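Local coordinates for endonuclease 2 (Arabidopsis thaliana, PDB 4CXP), which cleaves RNA and single-stranded DNA, and less readily double-stranded DNA, as a divalent-metal-dependent nuclease of the S1/P1 type that yields 5'-phosphorylated products, at residues A[16-21]-A[257-262]; A[59-64]-A[132-137]; A[145-150]-A[230-235]; A[194-199]-A[251-256]. All blocks are in the same frame, centred on the assembly; numbering follows the deposited sequence.

Contact 1 (A[16-21]-A[257-262])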
# COMPACT_ATOMS: atom_id res chain seq x y z
N ARG A 16 11.81 9.57 6.13
CA ARG A 16 10.97 10.68 6.56
C ARG A 16 10.61 10.60 8.04
O ARG A 16 9.82 11.39 8.52
CB ARG A 16 9.70 10.75 5.71
CG ARG A 16 9.97 11.09 4.26
CD ARG A 16 8.68 11.15 3.47
NE ARG A 16 7.86 12.30 3.84
CZ ARG A 16 8.07 13.53 3.42
NH1 ARG A 16 9.05 13.80 2.56
NH2 ARG A 16 7.28 14.49 3.83
N LEU A 17 11.20 9.68 8.78
CA LEU A 17 10.91 9.57 10.20
C LEU A 17 11.61 10.67 10.97
O LEU A 17 12.75 11.05 10.66
CB LEU A 17 11.36 8.21 10.72
CG LEU A 17 10.66 7.00 10.12
CD1 LEU A 17 11.19 5.73 10.73
CD2 LEU A 17 9.15 7.10 10.25
N ASP A 18 10.94 11.16 12.00
CA ASP A 18 11.55 12.04 12.97
C ASP A 18 12.39 11.23 13.95
O ASP A 18 12.41 10.00 13.90
CB ASP A 18 10.52 12.96 13.62
CG ASP A 18 9.51 12.26 14.48
OD1 ASP A 18 9.79 11.17 14.98
OD2 ASP A 18 8.39 12.83 14.66
N GLU A 19 13.14 11.91 14.80
CA GLU A 19 14.10 11.20 15.62
C GLU A 19 13.44 10.17 16.54
O GLU A 19 13.94 9.05 16.68
CB GLU A 19 15.01 12.17 16.36
CG GLU A 19 16.16 11.48 17.08
CD GLU A 19 17.29 10.92 16.20
OE1 GLU A 19 17.22 10.91 14.97
OE2 GLU A 19 18.29 10.48 16.80
N THR A 20 12.32 10.52 17.17
CA THR A 20 11.66 9.58 18.07
C THR A 20 11.14 8.34 17.34
O THR A 20 11.25 7.22 17.84
CB THR A 20 10.56 10.22 18.93
OG1 THR A 20 9.64 10.95 18.14
CG2 THR A 20 11.18 11.19 19.89
N ALA A 21 10.59 8.53 16.15
CA ALA A 21 10.11 7.39 15.38
C ALA A 21 11.28 6.58 14.83
O ALA A 21 11.22 5.36 14.79
CB ALA A 21 9.19 7.83 14.26
N THR A 257 2.32 8.80 9.96
CA THR A 257 1.61 8.01 10.96
C THR A 257 2.57 7.52 12.04
O THR A 257 2.27 7.66 13.23
CB THR A 257 0.84 6.88 10.28
OG1 THR A 257 -0.07 7.43 9.32
CG2 THR A 257 0.08 6.07 11.28
N LEU A 258 3.70 6.95 11.66
CA LEU A 258 4.69 6.52 12.64
C LEU A 258 5.20 7.70 13.47
O LEU A 258 5.41 7.58 14.68
CB LEU A 258 5.85 5.78 11.99
CG LEU A 258 5.48 4.46 11.30
CD1 LEU A 258 6.70 3.84 10.64
CD2 LEU A 258 4.84 3.46 12.25
N ASN A 259 5.39 8.85 12.84
CA ASN A 259 5.83 10.02 13.58
C ASN A 259 4.81 10.43 14.64
O ASN A 259 5.16 10.75 15.77
CB ASN A 259 6.12 11.19 12.64
CG ASN A 259 7.42 11.00 11.87
OD1 ASN A 259 8.25 10.17 12.22
ND2 ASN A 259 7.59 11.77 10.82
N ARG A 260 3.53 10.40 14.29
CA ARG A 260 2.48 10.70 15.27
C ARG A 260 2.45 9.66 16.38
O ARG A 260 2.32 10.02 17.55
CB ARG A 260 1.13 10.77 14.59
CG ARG A 260 0.87 12.07 13.86
CD ARG A 260 -0.56 12.22 13.35
NE ARG A 260 -0.91 11.23 12.33
CZ ARG A 260 -0.75 11.37 11.02
NH1 ARG A 260 -0.29 12.50 10.50
NH2 ARG A 260 -1.12 10.37 10.24
N ILE A 261 2.53 8.39 16.03
CA ILE A 261 2.45 7.30 17.00
C ILE A 261 3.56 7.39 18.04
O ILE A 261 3.31 7.25 19.23
CB ILE A 261 2.58 5.93 16.29
CG1 ILE A 261 1.30 5.60 15.53
CG2 ILE A 261 2.89 4.81 17.28
CD1 ILE A 261 1.47 4.45 14.57
N PHE A 262 4.78 7.58 17.57
CA PHE A 262 5.94 7.50 18.46
C PHE A 262 6.30 8.84 19.09
O PHE A 262 7.18 8.88 19.95
CB PHE A 262 7.13 6.92 17.71
CG PHE A 262 6.94 5.48 17.31
CD1 PHE A 262 6.66 4.50 18.26
CD2 PHE A 262 7.09 5.08 16.00
CE1 PHE A 262 6.51 3.18 17.89
CE2 PHE A 262 6.96 3.75 15.64
CZ PHE A 262 6.65 2.81 16.57
O HOH W 1 7.82 10.19 16.51
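With CG anti to its carbonyl carbon (chi1 -74°), Asn259 turns its amide towards the 16-21 backbone, while Asp18, its CG lodged between its own N and carbonyl carbon (chi1 66°), swings its carboxylate over that amide. The contact joins the N-cap of helix 19-28 to the last turns of helix 233-262, the long C-terminal helix of the S1/P1 nuclease fold; residues 257-262 lie in the propeptide removed from the mature form. The Asn259 amide bridges two peptide groups: ND2 gives a proton to Arg16 O, which lies close to the plane of the Asn259 amide, at 3.2 Å, and OD1 receives Asp18 N at 2.9 Å in a nearly straight bond whose donor stands above the carbonyl plane. Carboxylate and amide are stacked, their planes 19° apart. With an alanine in place of Asn259, Arg16 O and Asp18 N would probably lose these partners and the 16-18 backbone would be freer to shift. Asp18 OD1 caps its helix by accepting Ala21 N at 3.0 Å. Below the polar layer, Leu17 CD2 rests on Leu258 CB at 4.0 Å, and the Ala21 methyl approaches Phe262 CD2. The guanidinium of Arg16 leaves the contact for a salt bridge with Glu197. One water ties the two helix ends together: it donates to Asp18 OD1 and to Asn259 O and accepts from Thr20 OG1 at 2.6 Å.

Contact 2 (A[59-64]-A[132-137])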
# COMPACT_ATOMS: atom_id res chain seq x y z
N TYR A 59 -6.96 -6.11 2.46
CA TYR A 59 -7.78 -5.47 1.44
C TYR A 59 -9.12 -5.05 2.00
O TYR A 59 -9.44 -5.30 3.17
CB TYR A 59 -7.92 -6.42 0.21
CG TYR A 59 -8.53 -7.74 0.58
CD1 TYR A 59 -9.92 -7.90 0.70
CD2 TYR A 59 -7.74 -8.84 0.86
CE1 TYR A 59 -10.47 -9.11 1.07
CE2 TYR A 59 -8.29 -10.05 1.24
CZ TYR A 59 -9.66 -10.18 1.34
OH TYR A 59 -10.19 -11.39 1.73
N ILE A 60 -9.91 -4.41 1.14
CA ILE A 60 -11.31 -4.05 1.37
C ILE A 60 -12.07 -4.48 0.13
O ILE A 60 -11.69 -4.13 -0.98
CB ILE A 60 -11.51 -2.55 1.58
CG1 ILE A 60 -10.81 -2.09 2.85
CG2 ILE A 60 -12.98 -2.22 1.66
CD1 ILE A 60 -10.59 -0.60 2.96
N ASN A 61 -13.18 -5.20 0.33
CA ASN A 61 -14.13 -5.52 -0.72
C ASN A 61 -15.27 -4.52 -0.71
O ASN A 61 -15.90 -4.31 0.32
CB ASN A 61 -14.74 -6.90 -0.47
CG ASN A 61 -13.82 -8.04 -0.83
OD1 ASN A 61 -13.04 -7.95 -1.77
ND2 ASN A 61 -13.93 -9.14 -0.10
N THR A 62 -15.58 -3.94 -1.86
CA THR A 62 -16.66 -2.98 -2.01
C THR A 62 -17.70 -3.50 -3.00
O THR A 62 -17.45 -4.41 -3.80
CB THR A 62 -16.17 -1.65 -2.60
OG1 THR A 62 -15.76 -1.84 -3.96
CG2 THR A 62 -15.04 -1.08 -1.81
N PRO A 63 -18.89 -2.87 -3.00
CA PRO A 63 -19.86 -3.09 -4.08
C PRO A 63 -19.31 -2.62 -5.43
O PRO A 63 -18.28 -1.95 -5.47
CB PRO A 63 -21.07 -2.26 -3.64
CG PRO A 63 -20.88 -2.04 -2.16
CD PRO A 63 -19.40 -1.95 -1.97
N ASP A 64 -20.02 -2.91 -6.51
CA ASP A 64 -19.63 -2.44 -7.84
C ASP A 64 -20.00 -0.97 -7.98
O ASP A 64 -21.05 -0.61 -8.56
CB ASP A 64 -20.36 -3.22 -8.95
CG ASP A 64 -19.86 -4.64 -9.16
OD1 ASP A 64 -19.10 -5.20 -8.33
OD2 ASP A 64 -20.27 -5.22 -10.19
N SER A 132 -11.41 -2.53 -3.79
CA SER A 132 -12.12 -2.71 -5.04
C SER A 132 -13.11 -3.84 -4.93
O SER A 132 -13.52 -4.24 -3.82
CB SER A 132 -11.12 -2.82 -6.19
OG SER A 132 -10.47 -4.05 -6.20
N TYR A 133 -13.60 -4.29 -6.09
CA TYR A 133 -14.87 -4.96 -6.10
C TYR A 133 -14.77 -6.38 -5.58
O TYR A 133 -13.99 -7.21 -6.09
CB TYR A 133 -15.47 -5.03 -7.49
CG TYR A 133 -15.77 -3.73 -8.19
CD1 TYR A 133 -15.70 -2.48 -7.54
CD2 TYR A 133 -16.17 -3.75 -9.51
CE1 TYR A 133 -16.01 -1.31 -8.22
CE2 TYR A 133 -16.49 -2.58 -10.18
CZ TYR A 133 -16.40 -1.37 -9.53
OH TYR A 133 -16.71 -0.22 -10.22
N ALA A 134 -15.69 -6.71 -4.68
CA ALA A 134 -15.85 -8.10 -4.28
C ALA A 134 -16.14 -9.00 -5.49
O ALA A 134 -15.68 -10.15 -5.54
CB ALA A 134 -17.02 -8.22 -3.31
N SER A 135 -16.93 -8.52 -6.44
CA SER A 135 -17.41 -9.36 -7.55
C SER A 135 -16.31 -9.91 -8.47
O SER A 135 -16.50 -10.92 -9.14
CB SER A 135 -18.43 -8.58 -8.36
OG SER A 135 -17.81 -7.44 -8.91
N ASP A 136 -15.15 -9.24 -8.53
CA ASP A 136 -14.01 -9.75 -9.32
C ASP A 136 -12.77 -9.98 -8.47
O ASP A 136 -11.64 -10.06 -8.98
CB ASP A 136 -13.74 -8.88 -10.56
CG ASP A 136 -13.59 -7.42 -10.25
OD1 ASP A 136 -12.85 -7.06 -9.31
OD2 ASP A 136 -14.22 -6.59 -10.94
N LYS A 137 -12.98 -10.13 -7.17
CA LYS A 137 -11.90 -10.39 -6.23
C LYS A 137 -10.78 -9.37 -6.40
O LYS A 137 -9.60 -9.70 -6.53
CB LYS A 137 -11.41 -11.82 -6.34
CG LYS A 137 -12.50 -12.85 -6.14
CD LYS A 137 -11.95 -14.25 -5.99
O HOH W 2 -18.57 -6.01 -5.89
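Asp64 lies across one face of the Tyr133 ring. Its CA sits 3.7 Å from the ring centroid, almost on the ring normal, in a CH-pi contact, and its carboxylate is stacked against the ring with the planes 21° apart. CG of Asp64 is anti to the carbonyl carbon (chi1 -73°), which carries OD1 past Tyr133 to Ser135. There Ser135 OG donates to the syn lone pair of Asp64 OD1, on the side of the other carboxylate oxygen, at 2.6 Å. The Thr62 hydroxyl lies at the edge of the Tyr133 ring; placed between its own N and carbonyl carbon (chi1 68°), OG1 reaches forward to donate to Pro63 O, the carbonyl of the next residue, at 2.9 Å. These side chains sit at the end of a short parallel pairing of strands 60-62 and 131-133, a two-stranded sheet in a mostly helical nuclease. Its ladder runs Ser132 N to Ile60 O, Thr62 N to Ser132 O, and Ala134 N to Thr62 O at 3.0 Å. Asn61 and Ser132 point to the same side of this sheet, and Asn61 CB packs on the Ala134 methyl at 3.9 Å. Tyr59, Ile60 and Asn61 probably contribute to substrate binding, as in related nucleases, and 132-137 lies in the substrate-binding region 120-169. Ile214 and Cys218 of helix 206-221 also pack against Tyr133. A water donates to Thr62 O and Asp64 OD1 and accepts from Ser135 N.

Contact 3 (A[145-150]-A[230-235]). With SO4 (sulfate ion), chain J.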
# COMPACT_ATOMS: atom_id res chain seq x y z
N HIS A 145 -3.70 -9.90 -20.84
CA HIS A 145 -2.28 -10.07 -21.10
C HIS A 145 -1.59 -8.78 -20.71
O HIS A 145 -2.10 -7.68 -20.96
CB HIS A 145 -2.00 -10.38 -22.57
CG HIS A 145 -2.17 -11.84 -22.94
ND1 HIS A 145 -3.40 -12.45 -23.01
CD2 HIS A 145 -1.27 -12.81 -23.24
CE1 HIS A 145 -3.26 -13.72 -23.35
NE2 HIS A 145 -1.97 -13.96 -23.50
N TRP A 146 -0.42 -8.91 -20.08
CA TRP A 146 0.52 -7.81 -19.86
C TRP A 146 1.59 -7.98 -20.92
O TRP A 146 2.37 -8.94 -20.89
CB TRP A 146 1.12 -7.87 -18.46
CG TRP A 146 2.03 -6.72 -18.19
CD1 TRP A 146 3.38 -6.76 -18.03
CD2 TRP A 146 1.65 -5.35 -18.07
NE1 TRP A 146 3.87 -5.49 -17.81
CE2 TRP A 146 2.82 -4.61 -17.83
CE3 TRP A 146 0.43 -4.67 -18.17
CZ2 TRP A 146 2.81 -3.24 -17.68
CZ3 TRP A 146 0.42 -3.30 -18.00
CH2 TRP A 146 1.60 -2.60 -17.77
N TYR A 147 1.57 -7.11 -21.93
CA TYR A 147 2.37 -7.33 -23.14
C TYR A 147 2.06 -8.74 -23.65
O TYR A 147 0.89 -9.03 -23.89
CB TYR A 147 3.85 -6.98 -22.91
CG TYR A 147 4.05 -5.50 -22.64
CD1 TYR A 147 3.92 -4.97 -21.37
CD2 TYR A 147 4.35 -4.62 -23.66
CE1 TYR A 147 4.08 -3.62 -21.12
CE2 TYR A 147 4.51 -3.27 -23.43
CZ TYR A 147 4.39 -2.77 -22.15
OH TYR A 147 4.55 -1.43 -21.86
N THR A 148 3.05 -9.61 -23.79
CA THR A 148 2.79 -10.91 -24.42
C THR A 148 2.39 -12.02 -23.44
O THR A 148 2.13 -13.13 -23.88
CB THR A 148 4.00 -11.42 -25.20
OG1 THR A 148 5.00 -11.83 -24.27
CG2 THR A 148 4.52 -10.39 -26.16
N ARG A 149 2.32 -11.74 -22.14
CA ARG A 149 2.14 -12.78 -21.15
C ARG A 149 0.81 -12.69 -20.44
O ARG A 149 0.31 -11.60 -20.17
CB ARG A 149 3.24 -12.72 -20.11
CG ARG A 149 4.63 -12.91 -20.68
CD ARG A 149 4.80 -14.29 -21.28
NE ARG A 149 6.14 -14.44 -21.80
CZ ARG A 149 6.60 -15.54 -22.39
NH1 ARG A 149 5.83 -16.61 -22.53
NH2 ARG A 149 7.85 -15.56 -22.84
N LYS A 150 0.24 -13.82 -20.08
CA LYS A 150 -0.99 -13.84 -19.29
C LYS A 150 -0.77 -13.21 -17.92
O LYS A 150 0.25 -13.45 -17.28
CB LYS A 150 -1.48 -15.28 -19.09
CG LYS A 150 -1.96 -15.96 -20.37
CD LYS A 150 -2.43 -17.38 -20.12
N THR A 230 -5.16 -7.03 -24.29
CA THR A 230 -3.72 -6.88 -24.11
C THR A 230 -3.46 -5.47 -23.61
O THR A 230 -3.76 -4.48 -24.29
CB THR A 230 -2.94 -7.15 -25.41
OG1 THR A 230 -3.07 -8.53 -25.75
CG2 THR A 230 -1.47 -6.82 -25.23
N LEU A 231 -2.90 -5.40 -22.42
CA LEU A 231 -2.47 -4.14 -21.83
C LEU A 231 -0.97 -4.02 -22.07
O LEU A 231 -0.20 -4.92 -21.73
CB LEU A 231 -2.79 -4.09 -20.35
CG LEU A 231 -4.28 -4.25 -20.03
CD1 LEU A 231 -4.49 -4.02 -18.54
CD2 LEU A 231 -5.21 -3.40 -20.88
N GLU A 232 -0.57 -2.92 -22.69
CA GLU A 232 0.81 -2.74 -23.10
C GLU A 232 1.15 -1.26 -23.00
O GLU A 232 0.75 -0.64 -22.03
CB GLU A 232 1.09 -3.43 -24.42
CG GLU A 232 0.18 -3.04 -25.56
CD GLU A 232 0.47 -3.84 -26.81
OE1 GLU A 232 1.67 -4.13 -27.06
OE2 GLU A 232 -0.50 -4.18 -27.54
N ASP A 233 1.91 -0.67 -23.93
CA ASP A 233 2.43 0.68 -23.71
C ASP A 233 1.35 1.71 -23.37
O ASP A 233 1.55 2.54 -22.48
CB ASP A 233 3.25 1.19 -24.90
CG ASP A 233 4.70 0.72 -24.89
OD1 ASP A 233 5.13 0.01 -23.97
OD2 ASP A 233 5.42 1.11 -25.84
N GLU A 234 0.22 1.73 -24.08
CA GLU A 234 -0.76 2.78 -23.83
C GLU A 234 -1.22 2.74 -22.37
O GLU A 234 -1.29 3.78 -21.70
CB GLU A 234 -1.95 2.64 -24.77
CG GLU A 234 -3.00 3.71 -24.61
CD GLU A 234 -4.17 3.48 -25.56
OE1 GLU A 234 -5.06 2.67 -25.22
OE2 GLU A 234 -4.18 4.09 -26.64
N TYR A 235 -1.55 1.56 -21.88
CA TYR A 235 -2.00 1.41 -20.50
C TYR A 235 -0.85 1.70 -19.53
O TYR A 235 -1.04 2.39 -18.54
CB TYR A 235 -2.57 0.01 -20.29
CG TYR A 235 -3.29 -0.19 -18.97
CD1 TYR A 235 -2.62 -0.56 -17.81
CD2 TYR A 235 -4.67 0.00 -18.88
CE1 TYR A 235 -3.30 -0.76 -16.63
CE2 TYR A 235 -5.36 -0.19 -17.70
CZ TYR A 235 -4.67 -0.60 -16.58
OH TYR A 235 -5.29 -0.83 -15.39
S SO4 J . 2.11 -17.23 -20.88
O1 SO4 J . 1.24 -18.41 -20.92
O2 SO4 J . 3.28 -17.45 -21.72
O3 SO4 J . 2.55 -16.96 -19.50
O4 SO4 J . 1.36 -16.07 -21.34
O HOH W 3 -0.66 -10.07 -25.86
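The ring of Tyr147 lies flat over the backbone of Glu232, whose CA stands 3.7 Å from the ring centroid and 13° off the normal, a CH-pi contact; Glu232 CB touches Tyr147 CD2 over the same face at 3.6 Å. Asp233 instead meets the ring at its edge, its carboxylate plane turned 78° from the ring, and OD1 takes the proton of Tyr147 OH at 2.6 Å on the anti lone pair. Replacing Tyr147 by an alanine would probably uncover the Glu232 backbone and deprive Asp233 OD1 of its hydroxyl partner. Trp146 has its CG anti to the backbone N (chi1 -177°), which lays the indole across Leu231, CE3 meeting Leu231 CB at 3.9 Å. The two side chains cross at about a right angle, as do Trp146 and Tyr235, which brings its CD1 to the indole edge. Behind them is a three-stranded mixed sheet in which strand 143-146 is central, parallel to 230-231 and antiparallel to 149-152 through a type II' turn from Trp146 to Arg149. Leu231 N donates to His145 O, and Tyr147 N to Leu231 O at 2.8 Å. Trp146 and Leu231 share the face turned towards helix 153-169, where Trp146 NE1 is hydrogen-bonded to Thr164 OG1; His145 and Thr230 occupy the opposite one. Glu232 is the N-cap residue of helix 233-262. On strand 149-152 a sulfate, probably from the crystallisation liquor, accepts from Lys150 N through O4 and from Arg149 NH1 through O2 at 2.8 Å, the latter in the guanidinium plane.

Contact 4 (A[194-199]-A[251-256])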
# COMPACT_ATOMS: atom_id res chain seq x y z
N LYS A 194 1.88 18.00 1.93
CA LYS A 194 1.39 18.51 3.20
C LYS A 194 -0.02 18.00 3.50
O LYS A 194 -0.34 17.65 4.64
CB LYS A 194 1.44 20.04 3.25
CG LYS A 194 2.86 20.58 3.21
CD LYS A 194 3.01 22.08 3.28
CE LYS A 194 4.48 22.48 3.25
N ARG A 195 -0.87 17.96 2.49
CA ARG A 195 -2.20 17.40 2.68
C ARG A 195 -2.16 15.88 2.90
O ARG A 195 -2.92 15.34 3.70
CB ARG A 195 -3.11 17.74 1.51
CG ARG A 195 -3.35 19.24 1.38
CD ARG A 195 -4.47 19.55 0.44
NE ARG A 195 -4.29 19.04 -0.91
CZ ARG A 195 -3.70 19.70 -1.89
NH1 ARG A 195 -3.04 20.83 -1.66
NH2 ARG A 195 -3.71 19.21 -3.11
N TRP A 196 -1.28 15.19 2.19
CA TRP A 196 -1.17 13.76 2.37
C TRP A 196 -0.84 13.40 3.82
O TRP A 196 -1.32 12.40 4.32
CB TRP A 196 -0.08 13.17 1.47
CG TRP A 196 -0.33 13.33 -0.00
CD1 TRP A 196 -1.47 13.74 -0.63
CD2 TRP A 196 0.62 13.06 -1.04
NE1 TRP A 196 -1.28 13.77 -1.99
CE2 TRP A 196 -0.01 13.34 -2.27
CE3 TRP A 196 1.93 12.58 -1.05
CZ2 TRP A 196 0.65 13.16 -3.49
CZ3 TRP A 196 2.56 12.39 -2.24
CH2 TRP A 196 1.94 12.69 -3.44
N GLU A 197 0.02 14.19 4.45
CA GLU A 197 0.47 13.92 5.82
C GLU A 197 -0.55 14.21 6.89
O GLU A 197 -0.50 13.61 7.95
CB GLU A 197 1.68 14.77 6.14
CG GLU A 197 2.88 14.40 5.36
CD GLU A 197 4.04 15.29 5.65
OE1 GLU A 197 3.85 16.52 5.77
OE2 GLU A 197 5.15 14.76 5.70
N THR A 198 -1.43 15.16 6.65
CA THR A 198 -2.33 15.67 7.68
C THR A 198 -3.39 14.64 8.03
O THR A 198 -3.98 14.03 7.16
CB THR A 198 -2.99 16.95 7.16
OG1 THR A 198 -1.97 17.94 7.00
CG2 THR A 198 -4.07 17.49 8.09
N CYS A 199 -3.60 14.48 9.32
CA CYS A 199 -4.64 13.62 9.85
C CYS A 199 -5.18 14.20 11.14
O CYS A 199 -4.48 14.25 12.15
CB CYS A 199 -4.09 12.22 10.12
SG CYS A 199 -5.32 11.01 10.66
N GLY A 251 4.29 6.07 1.18
CA GLY A 251 5.49 6.33 1.93
C GLY A 251 5.37 7.54 2.85
O GLY A 251 5.80 7.51 4.01
N VAL A 252 4.81 8.62 2.32
CA VAL A 252 4.61 9.84 3.08
C VAL A 252 3.68 9.57 4.27
O VAL A 252 3.95 10.03 5.38
CB VAL A 252 4.08 10.95 2.15
CG1 VAL A 252 3.52 12.10 2.95
CG2 VAL A 252 5.17 11.44 1.22
N ARG A 253 2.60 8.85 4.04
CA ARG A 253 1.62 8.60 5.08
C ARG A 253 2.11 7.59 6.10
O ARG A 253 1.80 7.73 7.28
CB ARG A 253 0.29 8.20 4.45
CG ARG A 253 -0.36 9.39 3.79
CD ARG A 253 -1.41 9.01 2.80
NE ARG A 253 -2.22 10.15 2.41
CZ ARG A 253 -3.13 10.11 1.46
NH1 ARG A 253 -3.22 9.05 0.68
NH2 ARG A 253 -3.93 11.14 1.25
N LEU A 254 2.88 6.59 5.69
CA LEU A 254 3.46 5.69 6.66
C LEU A 254 4.37 6.46 7.61
O LEU A 254 4.26 6.31 8.84
CB LEU A 254 4.20 4.55 5.98
CG LEU A 254 4.90 3.57 6.92
CD1 LEU A 254 3.98 2.99 7.97
CD2 LEU A 254 5.56 2.47 6.10
N ALA A 255 5.24 7.32 7.08
CA ALA A 255 6.11 8.09 7.95
C ALA A 255 5.32 9.03 8.84
O ALA A 255 5.62 9.15 10.04
CB ALA A 255 7.12 8.88 7.15
N ALA A 256 4.32 9.73 8.30
CA ALA A 256 3.58 10.68 9.10
C ALA A 256 2.85 9.98 10.24
O ALA A 256 2.75 10.51 11.35
CB ALA A 256 2.61 11.45 8.24
O HOH W 4 -4.44 12.94 3.54
O HOH W 5 5.81 12.02 5.77
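The C-terminal end of helix 190-197 packs here against the C-terminal half of helix 233-262, within the helical body of the S1/P1 nuclease fold. Trp196 and Arg253 carry the polar half of the contact. Arg253, extended from CG to NE, reaches alongside the last helical turn and donates NE to Trp196 O at 3.1 Å. The carbonyl oxygen lies in the guanidinium plane, but the bond reaches it well off its C=O direction, at 117°. The indole and guanidinium planes are 56° apart, with Trp196 CG over one face of the guanidinium. A water accepts from Arg253 NH2 and can donate to Arg195 O, a probable indirect link between the helices. On the apolar side Val252 forms a wedge between two side chains: CG1, anti to the backbone N (chi1 165°), presses on Glu197 CG at 3.4 Å and on Trp196 CB at 4.0 Å, while CG2 meets the edge of the indole at CE3. One turn on, the Ala256 methyl lies 4.0 Å from Glu197 CB. Beyond this methylene contact Glu197 sends its carboxylate to a salt bridge with Arg16, and OE2 also accepts from a water that donates to Val252 O at 2.8 Å. Arg253 NH1 pairs with Glu212 and is hydrogen-bonded to His126. The buried guanidinium is thus satisfied along several directions, and its charge, paired with Glu212, would probably polarise the Trp196 carbonyl at the end of helix 190-197.

How the contacts relate
Contacts 1, 3 and 4 all use helix 233-262: contact 3 at its N-terminal start, contact 4 further along, contact 1 at its end. Contacts 1 and 4 are neighbours, 11 Å between centres, and touch through Arg16 with Glu197 and Arg260 with the Glu197 carbonyl. Contact 3 lies about 40 Å from contact 1 between centres, on the opposite side of the chain's centre. Contact 2 stands apart on its own two-stranded sheet, 23 Å from contact 3 between centres. Along the chain, contact 1 encloses the other three; contact 2 closes before contacts 3 and 4, which interlock. One long helix therefore ties the N-terminal region, helix 190-197 and the mixed sheet into a single domain.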